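Long-range contacts in endosialidase (Enterobacteria phage phi92, PDB 4HIZ), which cleaves polymers of sialic acid internally, acting as an endosialidase that probably hydrolyses both alpha-2,8 and alpha-2,9 linkages: residues A[337-343]-A[383-389]; A[316-320]-A[344-350]; A[360-366]-A[395-401]. One frame throughout, in Å; residues are numbered along the deposited sequence.

Overall arrangement
All three interactions lie within the catalytic beta-propeller and link consecutive blade sheets. Centres of interactions 1 and 2 are about 10 Å apart, as are those of 2 and 3; interactions 1 and 3 are about 14 Å apart. The first two tie the sheet ending in strands 318-324 and 335-338 to the sheet of strands 347-355, 358-365, 374-378 and 386-389, and their segments alternate along the chain. Interaction 3 opens after interaction 2 has closed, and joins the latter sheet to the connection leading into strand 401-404. Strands 347-355, 358-365 and 386-389, used by interactions 2, 3 and 1 in turn, belong to one sheet, so a single blade is common to all three contacts.

Interaction 1. Residues A[337-343]-A[383-389]; sequences RTISQEY and ENWNYLR. With CA (calcium ion), chain B.
Tyr343 and Tyr387 form an offset stack, their ring centroids 4.2 Å apart and their planes 14° from parallel. The displacement sets CD2 of Tyr343 above the centre of the Tyr387 ring, while Tyr387 CB lies over the Tyr343 face as a CH-pi partner, 3.8 Å from that ring's centroid. CG of Glu342 covers the opposite face of Tyr343. The phenol end of Tyr387 reaches the turn ahead of helix 341-344, where its OH accepts a hydrogen bond from Ser340 N (2.8 Å, fairly straight). Ile339 uses two atoms: CB meets the edge of the Tyr387 ring close to its plane, whereas CG2 sits almost on the normal of the five-membered ring of Trp385, 3.8 Å from its centroid.

These contacts close the interface between two blades of the beta-propeller. Residues 337-343 leave the last strand of one blade, and 386-389 is the edge strand of the next.

Arg389 bends twice, at chi2 (83°) and chi3 (69°), which folds its guanidinium back onto helix 341-344. There Tyr343 CD1 lies over one guanidinium face, although the two planes are too inclined for a parallel stack. NH2 donates to Glu342 O at 3.1 Å, approaching from above the carbonyl plane; NH1 binds Gly372 O, and a water links NH2 to Glu342 OE2. At the other end, the carboxylate of Glu383 stacks over the guanidinium of Arg337. This salt bridge is long, 4.0 Å from NE to OE1, and rests on charge alone because no N-H points at the oxygen; Arg337 NH1 bonds to Leu381 O. Glu383 O binds a calcium ion at 2.5 Å, and three of the calcium's waters donate to Thr338 O, one of them weakly.

Interaction 2. Residues A[316-320]-A[344-350]; sequences PRRLG and ADNAAEP
Ala344 meets Leu319 through its methyl group, with CB 4.0 Å from Leu319 CB, and its carbonyl oxygen rests against CB and CD of Arg317. From here the chain makes a type II beta turn that ends at Ala347. Asp345 points its CB away from residues 316-320, yet its carboxylate is linked to them by a water that donates to OD1 at 2.8 Å and accepts from Arg317 N; Gln341 NE2 also bonds to OD1. Asn346 then passes over the guanidinium of Arg317, its CA lying toward the rim of one face.

Ala347 provides the direct polar link. The Arg317 chain is extended from CG to NE and spans the turn, so that NH1 donates to Ala347 O at 2.8 Å with an N-H...O angle of 143°. The oxygen lies in the guanidinium plane, whereas NH1 stands above the carbonyl plane and is not aligned with a lone pair. Beside this bond the packing is apolar: Ala347 CB touches Leu319 CD1 at 3.9 Å. Leu319 CD1 also presses on the backbone of the next residue, 3.5 Å from Ala348 N. Leu319 carries CG anti to its N (chi1 -177°), which sends both methyls across the gap. The second one meets the ring of Pro350, with Leu319 CD2 3.9 Å from Pro350 CB, while Pro350 CG lies 3.7 Å from Gly320 O.

Strands 318-320 and 347-350 approach to 7.4 Å between axes, their directions differing by 25°, and share no main-chain hydrogen bond. Each instead pairs within its own sheet, Leu319 with Ile339 and Ala348 with Arg364. Face-to-face side-chain packing of this kind between successive antiparallel sheets is characteristic of neighbouring blades in a beta-propeller.

Interaction 3. Residues A[360-366]-A[395-401]; sequences YLTTRGT and HHTNLPF
Residues 360-366 and 395-401 run in nearly opposite directions, 158° apart end to end, and draw closest where the CA atoms of Gly365 and His395 are 4.0 Å from each other. Strand 358-365 is an inner strand of one propeller blade; 395-401 is the connection that enters the next blade at strand 401-404. Gly365, having no side chain, lets His395 come up closely, and Gly365 O accepts a nearly linear bond from His396 N (2.8 Å, 172°). His396 itself adopts a left-handed backbone conformation as the connection turns.

Arg364 carries most of the side-chain contact at this end. Its chi1 of 171° sets CG opposite the backbone N, and with the chain extended through NE it lies along the peptide between His396 and Thr397. Its CG touches Thr397 O at 3.4 Å, and His396 O sits 3.5 Å above the guanidinium plane, over its centre. The strongest polar partner of the group is Glu349, a salt bridge through NH1.

Further along, Thr362 OG1 donates to Leu399 O at 2.7 Å from above the carbonyl plane. A water donating to the same hydroxyl also accepts from Leu399 N, so the threonine is joined to both ends of the leucine backbone. Phe401 closes the apolar end: its CD1 lies 3.8 Å from Thr362 CG2 as the two side chains slide past each other in opposite directions. The far rim of the ring, at CZ, comes within 3.6 Å of Tyr360 CB. Leu408 of strand 407-413 touches both aromatic residues, extending the apolar contact into the next blade. Back at the turn, one water lies in the guanidinium plane of Arg364, accepting from NH2 and hydrogen-bonded to His396 ND1 at 2.8 Å.

Interaction 1. Residues A[337-343]-A[383-389]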
loop_
_atom_site.group_PDB
_atom_site.type_symbol
_atom_site.label_atom_id
_atom_site.label_comp_id
_atom_site.label_asym_id
_atom_site.label_seq_id
_atom_site.Cartn_x
_atom_site.Cartn_y
_atom_site.Cartn_z
ATOM N N ARG A 337 40.780 -23.043 -2.336
ATOM C CA ARG A 337 41.343 -23.371 -3.644
ATOM C C ARG A 337 41.380 -22.115 -4.486
ATOM O O ARG A 337 40.318 -21.544 -4.791
ATOM C CB ARG A 337 40.505 -24.466 -4.306
ATOM C CG ARG A 337 40.588 -25.806 -3.506
ATOM C CD ARG A 337 39.645 -26.861 -4.003
ATOM N NE ARG A 337 39.818 -28.075 -3.187
ATOM C CZ ARG A 337 39.269 -29.244 -3.451
ATOM N NH1 ARG A 337 38.519 -29.392 -4.522
ATOM N NH2 ARG A 337 39.514 -30.279 -2.650
ATOM N N THR A 338 42.571 -21.663 -4.844
ATOM C CA THR A 338 42.692 -20.324 -5.464
ATOM C C THR A 338 42.998 -20.383 -6.954
ATOM O O THR A 338 43.540 -21.385 -7.462
ATOM C CB THR A 338 43.801 -19.480 -4.784
ATOM O OG1 THR A 338 45.047 -20.177 -4.849
ATOM C CG2 THR A 338 43.449 -19.219 -3.314
ATOM N N ILE A 339 42.648 -19.306 -7.651
ATOM C CA ILE A 339 43.076 -19.141 -9.030
ATOM C C ILE A 339 44.481 -18.528 -9.022
ATOM O O ILE A 339 44.979 -18.086 -7.974
ATOM C CB ILE A 339 42.081 -18.257 -9.830
ATOM C CG1 ILE A 339 42.097 -16.793 -9.339
ATOM C CG2 ILE A 339 40.683 -18.862 -9.751
ATOM C CD1 ILE A 339 41.270 -15.848 -10.272
ATOM N N SER A 340 45.135 -18.536 -10.172
ATOM C CA SER A 340 46.511 -18.052 -10.307
ATOM C C SER A 340 46.643 -16.575 -9.958
ATOM O O SER A 340 45.707 -15.794 -10.195
ATOM C CB SER A 340 46.976 -18.264 -11.750
ATOM O OG SER A 340 46.908 -19.638 -12.121
ATOM N N GLN A 341 47.818 -16.172 -9.476
ATOM C CA GLN A 341 48.043 -14.796 -9.074
ATOM C C GLN A 341 47.773 -13.817 -10.221
ATOM O O GLN A 341 47.233 -12.717 -10.007
ATOM C CB GLN A 341 49.498 -14.647 -8.588
ATOM C CG GLN A 341 49.708 -13.325 -7.856
ATOM C CD GLN A 341 48.945 -13.330 -6.558
ATOM O OE1 GLN A 341 49.193 -14.181 -5.692
ATOM N NE2 GLN A 341 47.999 -12.405 -6.412
ATOM N N GLU A 342 48.135 -14.229 -11.435
ATOM C CA GLU A 342 47.962 -13.396 -12.630
ATOM C C GLU A 342 46.527 -12.885 -12.763
ATOM O O GLU A 342 46.290 -11.748 -13.197
ATOM C CB GLU A 342 48.326 -14.211 -13.877
ATOM C CG GLU A 342 48.069 -13.526 -15.189
ATOM C CD GLU A 342 48.588 -14.300 -16.391
ATOM O OE1 GLU A 342 49.063 -15.445 -16.219
ATOM O OE2 GLU A 342 48.522 -13.759 -17.518
ATOM N N TYR A 343 45.575 -13.742 -12.417
ATOM C CA TYR A 343 44.151 -13.421 -12.613
ATOM C C TYR A 343 43.480 -12.977 -11.314
ATOM O O TYR A 343 42.392 -12.407 -11.343
ATOM C CB TYR A 343 43.451 -14.644 -13.220
ATOM C CG TYR A 343 43.990 -14.948 -14.597
ATOM C CD1 TYR A 343 43.614 -14.168 -15.693
ATOM C CD2 TYR A 343 44.951 -15.957 -14.793
ATOM C CE1 TYR A 343 44.130 -14.417 -16.956
ATOM C CE2 TYR A 343 45.472 -16.193 -16.040
ATOM C CZ TYR A 343 45.056 -15.441 -17.118
ATOM O OH TYR A 343 45.573 -15.723 -18.368
ATOM N N GLU A 383 41.103 -27.105 -8.297
ATOM C CA GLU A 383 42.542 -27.283 -8.122
ATOM C C GLU A 383 43.327 -26.678 -9.276
ATOM O O GLU A 383 44.407 -26.151 -9.072
ATOM C CB GLU A 383 42.905 -28.763 -7.981
ATOM C CG GLU A 383 42.150 -29.471 -6.885
ATOM C CD GLU A 383 42.916 -29.536 -5.600
ATOM O OE1 GLU A 383 43.286 -28.467 -5.067
ATOM O OE2 GLU A 383 43.162 -30.668 -5.132
ATOM N N ASN A 384 42.787 -26.771 -10.490
ATOM C CA ASN A 384 43.436 -26.204 -11.677
ATOM C C ASN A 384 42.406 -25.546 -12.568
ATOM O O ASN A 384 41.304 -26.075 -12.712
ATOM C CB ASN A 384 44.136 -27.306 -12.457
ATOM C CG ASN A 384 45.325 -27.872 -11.691
ATOM O OD1 ASN A 384 46.381 -27.257 -11.645
ATOM N ND2 ASN A 384 45.130 -29.004 -11.047
ATOM N N TRP A 385 42.771 -24.424 -13.189
ATOM C CA TRP A 385 41.819 -23.671 -13.979
ATOM C C TRP A 385 42.373 -23.383 -15.366
ATOM O O TRP A 385 43.604 -23.322 -15.549
ATOM C CB TRP A 385 41.564 -22.342 -13.288
ATOM C CG TRP A 385 40.980 -22.439 -11.934
ATOM C CD1 TRP A 385 41.663 -22.591 -10.752
ATOM C CD2 TRP A 385 39.583 -22.344 -11.585
ATOM N NE1 TRP A 385 40.775 -22.620 -9.693
ATOM C CE2 TRP A 385 39.497 -22.468 -10.178
ATOM C CE3 TRP A 385 38.396 -22.190 -12.333
ATOM C CZ2 TRP A 385 38.285 -22.436 -9.495
ATOM C CZ3 TRP A 385 37.184 -22.160 -11.644
ATOM C CH2 TRP A 385 37.139 -22.281 -10.237
ATOM N N ASN A 386 41.463 -23.207 -16.326
ATOM C CA ASN A 386 41.747 -22.640 -17.643
ATOM C C ASN A 386 41.110 -21.242 -17.674
ATOM O O ASN A 386 39.951 -21.090 -17.264
ATOM C CB ASN A 386 41.075 -23.508 -18.702
ATOM C CG ASN A 386 41.689 -24.898 -18.752
ATOM O OD1 ASN A 386 41.025 -25.912 -18.508
ATOM N ND2 ASN A 386 42.972 -24.940 -19.038
ATOM N N TYR A 387 41.853 -20.236 -18.148
ATOM C CA TYR A 387 41.454 -18.832 -18.026
ATOM C C TYR A 387 41.242 -18.168 -19.366
ATOM O O TYR A 387 41.987 -18.449 -20.338
ATOM C CB TYR A 387 42.585 -18.048 -17.342
ATOM C CG TYR A 387 42.978 -18.592 -15.997
ATOM C CD1 TYR A 387 42.220 -18.302 -14.868
ATOM C CD2 TYR A 387 44.110 -19.402 -15.855
ATOM C CE1 TYR A 387 42.579 -18.794 -13.607
ATOM C CE2 TYR A 387 44.481 -19.901 -14.610
ATOM C CZ TYR A 387 43.712 -19.591 -13.487
ATOM O OH TYR A 387 44.091 -20.091 -12.253
ATOM N N LEU A 388 40.277 -17.242 -19.390
ATOM C CA LEU A 388 40.058 -16.369 -20.535
ATOM C C LEU A 388 39.828 -14.947 -20.009
ATOM O O LEU A 388 38.792 -14.676 -19.387
ATOM C CB LEU A 388 38.810 -16.818 -21.312
ATOM C CG LEU A 388 38.892 -18.126 -22.116
ATOM C CD1 LEU A 388 37.502 -18.547 -22.587
ATOM C CD2 LEU A 388 39.817 -17.940 -23.319
ATOM N N ARG A 389 40.769 -14.045 -20.251
ATOM C CA ARG A 389 40.577 -12.661 -19.833
ATOM C C ARG A 389 39.581 -11.976 -20.765
ATOM O O ARG A 389 39.701 -12.079 -21.989
ATOM C CB ARG A 389 41.927 -11.930 -19.909
ATOM C CG ARG A 389 41.865 -10.469 -19.451
ATOM C CD ARG A 389 41.963 -10.362 -17.947
ATOM N NE ARG A 389 43.299 -10.738 -17.453
ATOM C CZ ARG A 389 43.669 -10.616 -16.187
ATOM N NH1 ARG A 389 42.814 -10.166 -15.264
ATOM N NH2 ARG A 389 44.914 -10.941 -15.822
HETATM CA CA CA B . 46.099 -24.774 -7.815
HETATM O O HOH W 1 42.760 -28.690 -2.326
HETATM O O HOH W 2 45.468 -22.605 -9.181
HETATM O O HOH W 3 46.340 -22.782 -6.347
HETATM O O HOH W 4 43.766 -24.083 -6.951
HETATM O O HOH W 5 44.330 -9.889 -12.829
HETATM O O HOH W 6 47.177 -11.443 -17.619
HETATM O O HOH W 7 47.505 -26.210 -9.081
HETATM O O HOH W 8 48.335 -24.770 -7.478
#

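Interaction 2. Residues A[316-320]-A[344-350]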
loop_
_atom_site.group_PDB
_atom_site.type_symbol
_atom_site.label_atom_id
_atom_site.label_comp_id
_atom_site.label_asym_id
_atom_site.label_seq_id
_atom_site.Cartn_x
_atom_site.Cartn_y
_atom_site.Cartn_z
ATOM N N PRO A 316 49.867 -9.921 -1.356
ATOM C CA PRO A 316 49.262 -10.302 -2.640
ATOM C C PRO A 316 47.805 -10.729 -2.461
ATOM O O PRO A 316 47.475 -11.391 -1.482
ATOM C CB PRO A 316 50.131 -11.486 -3.091
ATOM C CG PRO A 316 50.582 -12.108 -1.791
ATOM C CD PRO A 316 50.798 -10.945 -0.846
ATOM N N ARG A 317 46.947 -10.331 -3.397
ATOM C CA ARG A 317 45.544 -10.768 -3.343
ATOM C C ARG A 317 45.434 -12.280 -3.494
ATOM O O ARG A 317 46.302 -12.926 -4.105
ATOM C CB ARG A 317 44.736 -10.122 -4.470
ATOM C CG ARG A 317 44.558 -8.628 -4.301
ATOM C CD ARG A 317 43.394 -8.109 -5.114
ATOM N NE ARG A 317 43.350 -6.674 -4.930
ATOM C CZ ARG A 317 42.297 -5.937 -5.155
ATOM N NH1 ARG A 317 41.181 -6.517 -5.582
ATOM N NH2 ARG A 317 42.366 -4.627 -4.946
ATOM N N ARG A 318 44.356 -12.850 -2.949
ATOM C CA ARG A 318 43.986 -14.238 -3.240
ATOM C C ARG A 318 42.522 -14.236 -3.657
ATOM O O ARG A 318 41.748 -13.434 -3.142
ATOM C CB ARG A 318 44.131 -15.145 -2.017
ATOM C CG ARG A 318 45.559 -15.711 -1.784
ATOM C CD ARG A 318 46.432 -14.662 -1.178
ATOM N NE ARG A 318 47.772 -15.209 -0.866
ATOM C CZ ARG A 318 48.771 -15.247 -1.736
ATOM N NH1 ARG A 318 48.576 -14.764 -2.963
ATOM N NH2 ARG A 318 49.966 -15.751 -1.379
ATOM N N LEU A 319 42.153 -15.104 -4.589
ATOM C CA LEU A 319 40.741 -15.194 -4.980
ATOM C C LEU A 319 40.489 -16.653 -5.299
ATOM O O LEU A 319 41.330 -17.319 -5.934
ATOM C CB LEU A 319 40.534 -14.337 -6.222
ATOM C CG LEU A 319 39.078 -14.280 -6.718
ATOM C CD1 LEU A 319 38.745 -12.884 -7.331
ATOM C CD2 LEU A 319 38.753 -15.391 -7.725
ATOM N N GLY A 320 39.339 -17.173 -4.881
ATOM C CA GLY A 320 39.046 -18.545 -5.264
ATOM C C GLY A 320 37.793 -19.018 -4.584
ATOM O O GLY A 320 36.805 -18.261 -4.474
ATOM N N ALA A 344 44.149 -13.206 -10.174
ATOM C CA ALA A 344 43.651 -12.697 -8.878
ATOM C C ALA A 344 44.002 -11.226 -8.647
ATOM O O ALA A 344 43.306 -10.529 -7.885
ATOM C CB ALA A 344 44.211 -13.535 -7.710
ATOM N N ASP A 345 45.099 -10.753 -9.255
ATOM C CA ASP A 345 45.508 -9.353 -9.056
ATOM C C ASP A 345 44.368 -8.463 -9.542
ATOM O O ASP A 345 43.710 -8.801 -10.525
ATOM C CB ASP A 345 46.763 -9.008 -9.873
ATOM C CG ASP A 345 48.006 -9.693 -9.335
ATOM O OD1 ASP A 345 47.997 -10.040 -8.137
ATOM O OD2 ASP A 345 48.999 -9.857 -10.090
ATOM N N ASN A 346 44.139 -7.351 -8.860
ATOM C CA ASN A 346 43.058 -6.444 -9.294
ATOM C C ASN A 346 41.707 -7.139 -9.530
ATOM O O ASN A 346 40.989 -6.796 -10.469
ATOM C CB ASN A 346 43.467 -5.745 -10.589
ATOM C CG ASN A 346 44.816 -5.043 -10.468
ATOM O OD1 ASN A 346 45.786 -5.333 -11.208
ATOM N ND2 ASN A 346 44.898 -4.155 -9.517
ATOM N N ALA A 347 41.366 -8.088 -8.671
ATOM C CA ALA A 347 40.141 -8.877 -8.852
ATOM C C ALA A 347 39.421 -9.083 -7.526
ATOM O O ALA A 347 40.026 -8.967 -6.448
ATOM C CB ALA A 347 40.482 -10.224 -9.534
ATOM N N ALA A 348 38.126 -9.408 -7.612
ATOM C CA ALA A 348 37.276 -9.557 -6.435
ATOM C C ALA A 348 36.051 -10.375 -6.817
ATOM O O ALA A 348 35.797 -10.606 -8.007
ATOM C CB ALA A 348 36.791 -8.160 -5.974
ATOM N N GLU A 349 35.312 -10.806 -5.790
ATOM C CA GLU A 349 33.912 -11.221 -5.950
ATOM C C GLU A 349 33.656 -12.200 -7.071
ATOM O O GLU A 349 32.913 -11.903 -8.016
ATOM C CB GLU A 349 33.043 -9.968 -6.121
ATOM C CG GLU A 349 32.977 -9.187 -4.817
ATOM C CD GLU A 349 32.246 -7.850 -4.934
ATOM O OE1 GLU A 349 31.771 -7.500 -6.042
ATOM O OE2 GLU A 349 32.166 -7.133 -3.908
ATOM N N PRO A 350 34.244 -13.393 -6.970
ATOM C CA PRO A 350 33.974 -14.426 -7.973
ATOM C C PRO A 350 32.517 -14.898 -7.960
ATOM O O PRO A 350 31.970 -15.131 -6.881
ATOM C CB PRO A 350 34.888 -15.584 -7.550
ATOM C CG PRO A 350 35.066 -15.370 -6.042
ATOM C CD PRO A 350 35.161 -13.861 -5.908
HETATM O O HOH W 9 47.819 -8.693 -5.652
#

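Interaction 3. Residues A[360-366]-A[395-401]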
loop_
_atom_site.group_PDB
_atom_site.type_symbol
_atom_site.label_atom_id
_atom_site.label_comp_id
_atom_site.label_asym_id
_atom_site.label_seq_id
_atom_site.Cartn_x
_atom_site.Cartn_y
_atom_site.Cartn_z
ATOM N N TYR A 360 32.568 -23.245 -13.237
ATOM C CA TYR A 360 32.848 -21.985 -13.953
ATOM C C TYR A 360 32.938 -20.857 -12.959
ATOM O O TYR A 360 32.266 -20.871 -11.929
ATOM C CB TYR A 360 31.681 -21.697 -14.933
ATOM C CG TYR A 360 31.534 -22.783 -15.978
ATOM C CD1 TYR A 360 32.319 -22.765 -17.139
ATOM C CD2 TYR A 360 30.630 -23.842 -15.795
ATOM C CE1 TYR A 360 32.215 -23.773 -18.106
ATOM C CE2 TYR A 360 30.498 -24.848 -16.760
ATOM C CZ TYR A 360 31.298 -24.806 -17.905
ATOM O OH TYR A 360 31.182 -25.792 -18.854
ATOM N N LEU A 361 33.800 -19.883 -13.260
ATOM C CA LEU A 361 34.041 -18.761 -12.354
ATOM C C LEU A 361 34.238 -17.498 -13.181
ATOM O O LEU A 361 34.893 -17.526 -14.225
ATOM C CB LEU A 361 35.310 -19.064 -11.508
ATOM C CG LEU A 361 35.810 -17.968 -10.538
ATOM C CD1 LEU A 361 36.540 -18.595 -9.326
ATOM C CD2 LEU A 361 36.767 -16.961 -11.199
ATOM N N THR A 362 33.647 -16.386 -12.738
ATOM C CA THR A 362 34.026 -15.083 -13.319
ATOM C C THR A 362 34.502 -14.173 -12.214
ATOM O O THR A 362 34.061 -14.314 -11.069
ATOM C CB THR A 362 32.798 -14.355 -13.941
ATOM O OG1 THR A 362 31.804 -14.162 -12.929
ATOM C CG2 THR A 362 32.221 -15.144 -15.088
ATOM N N THR A 363 35.381 -13.214 -12.541
ATOM C CA THR A 363 35.826 -12.276 -11.525
ATOM C C THR A 363 35.322 -10.892 -11.844
ATOM O O THR A 363 34.964 -10.589 -12.988
ATOM C CB THR A 363 37.380 -12.156 -11.472
ATOM O OG1 THR A 363 37.855 -11.728 -12.750
ATOM C CG2 THR A 363 38.040 -13.507 -11.132
ATOM N N ARG A 364 35.282 -10.074 -10.806
ATOM C CA ARG A 364 35.142 -8.627 -10.939
ATOM C C ARG A 364 36.540 -7.996 -11.056
ATOM O O ARG A 364 37.419 -8.281 -10.231
ATOM C CB ARG A 364 34.527 -8.075 -9.658
ATOM C CG ARG A 364 34.532 -6.527 -9.575
ATOM C CD ARG A 364 33.723 -6.119 -8.354
ATOM N NE ARG A 364 33.952 -4.727 -8.015
ATOM C CZ ARG A 364 33.283 -4.064 -7.082
ATOM N NH1 ARG A 364 32.325 -4.659 -6.386
ATOM N NH2 ARG A 364 33.563 -2.786 -6.859
ATOM N N GLY A 365 36.726 -7.119 -12.037
ATOM C CA GLY A 365 37.972 -6.339 -12.150
ATOM C C GLY A 365 37.877 -5.131 -11.221
ATOM O O GLY A 365 36.787 -4.529 -11.095
ATOM N N THR A 366 38.989 -4.732 -10.588
ATOM C CA THR A 366 38.881 -3.645 -9.629
ATOM C C THR A 366 39.572 -2.373 -10.091
ATOM O O THR A 366 39.572 -1.363 -9.366
ATOM C CB THR A 366 39.381 -4.055 -8.224
ATOM O OG1 THR A 366 40.757 -4.459 -8.314
ATOM C CG2 THR A 366 38.521 -5.239 -7.647
ATOM N N HIS A 395 35.493 -3.884 -15.393
ATOM C CA HIS A 395 35.750 -3.525 -14.005
ATOM C C HIS A 395 34.497 -3.010 -13.278
ATOM O O HIS A 395 33.509 -2.594 -13.915
ATOM C CB HIS A 395 36.897 -2.487 -13.938
ATOM C CG HIS A 395 36.556 -1.192 -14.604
ATOM N ND1 HIS A 395 36.543 -1.036 -15.972
ATOM C CD2 HIS A 395 36.221 0.012 -14.084
ATOM C CE1 HIS A 395 36.205 0.211 -16.273
ATOM N NE2 HIS A 395 36.004 0.866 -15.143
ATOM N N HIS A 396 34.551 -3.085 -11.952
ATOM C CA HIS A 396 33.580 -2.508 -11.005
ATOM C C HIS A 396 32.311 -3.295 -10.852
ATOM O O HIS A 396 31.458 -2.951 -9.998
ATOM C CB HIS A 396 33.197 -1.044 -11.332
ATOM C CG HIS A 396 34.293 -0.063 -11.088
ATOM N ND1 HIS A 396 35.471 -0.377 -10.434
ATOM C CD2 HIS A 396 34.371 1.251 -11.403
ATOM C CE1 HIS A 396 36.241 0.703 -10.381
ATOM N NE2 HIS A 396 35.595 1.704 -10.959
ATOM N N THR A 397 32.178 -4.339 -11.667
ATOM C CA THR A 397 30.954 -5.155 -11.613
ATOM C C THR A 397 31.310 -6.619 -11.387
ATOM O O THR A 397 32.261 -7.142 -11.997
ATOM C CB THR A 397 30.080 -4.970 -12.899
ATOM O OG1 THR A 397 28.875 -5.740 -12.782
ATOM C CG2 THR A 397 30.789 -5.424 -14.175
ATOM N N ASN A 398 30.535 -7.295 -10.535
ATOM C CA ASN A 398 30.564 -8.754 -10.595
ATOM C C ASN A 398 29.861 -9.194 -11.880
ATOM O O ASN A 398 29.102 -8.422 -12.482
ATOM C CB ASN A 398 29.961 -9.421 -9.338
ATOM C CG ASN A 398 28.482 -9.172 -9.201
ATOM O OD1 ASN A 398 28.040 -8.082 -9.466
ATOM N ND2 ASN A 398 27.728 -10.151 -8.776
ATOM N N LEU A 399 30.094 -10.437 -12.292
ATOM C CA LEU A 399 29.577 -10.948 -13.563
ATOM C C LEU A 399 28.825 -12.259 -13.334
ATOM O O LEU A 399 29.327 -13.348 -13.643
ATOM C CB LEU A 399 30.704 -11.182 -14.575
ATOM C CG LEU A 399 31.440 -9.915 -15.073
ATOM C CD1 LEU A 399 32.513 -10.311 -16.114
ATOM C CD2 LEU A 399 30.470 -8.933 -15.705
ATOM N N PRO A 400 27.631 -12.174 -12.762
ATOM C CA PRO A 400 26.862 -13.407 -12.514
ATOM C C PRO A 400 26.348 -13.999 -13.814
ATOM O O PRO A 400 26.227 -13.323 -14.867
ATOM C CB PRO A 400 25.719 -12.941 -11.594
ATOM C CG PRO A 400 25.464 -11.518 -12.097
ATOM C CD PRO A 400 26.904 -10.965 -12.324
ATOM N N PHE A 401 26.053 -15.294 -13.772
ATOM C CA PHE A 401 25.782 -15.982 -15.019
ATOM C C PHE A 401 25.044 -17.276 -14.757
ATOM O O PHE A 401 25.017 -17.775 -13.617
ATOM C CB PHE A 401 27.096 -16.292 -15.767
ATOM C CG PHE A 401 27.996 -17.251 -15.029
ATOM C CD1 PHE A 401 28.910 -16.763 -14.086
ATOM C CD2 PHE A 401 27.925 -18.632 -15.270
ATOM C CE1 PHE A 401 29.760 -17.644 -13.381
ATOM C CE2 PHE A 401 28.793 -19.512 -14.564
ATOM C CZ PHE A 401 29.676 -19.015 -13.623
HETATM O O HOH W 10 32.116 -11.943 -10.748
HETATM O O HOH W 11 35.946 -2.305 -8.466
HETATM O O HOH W 12 34.275 -6.269 -13.462
#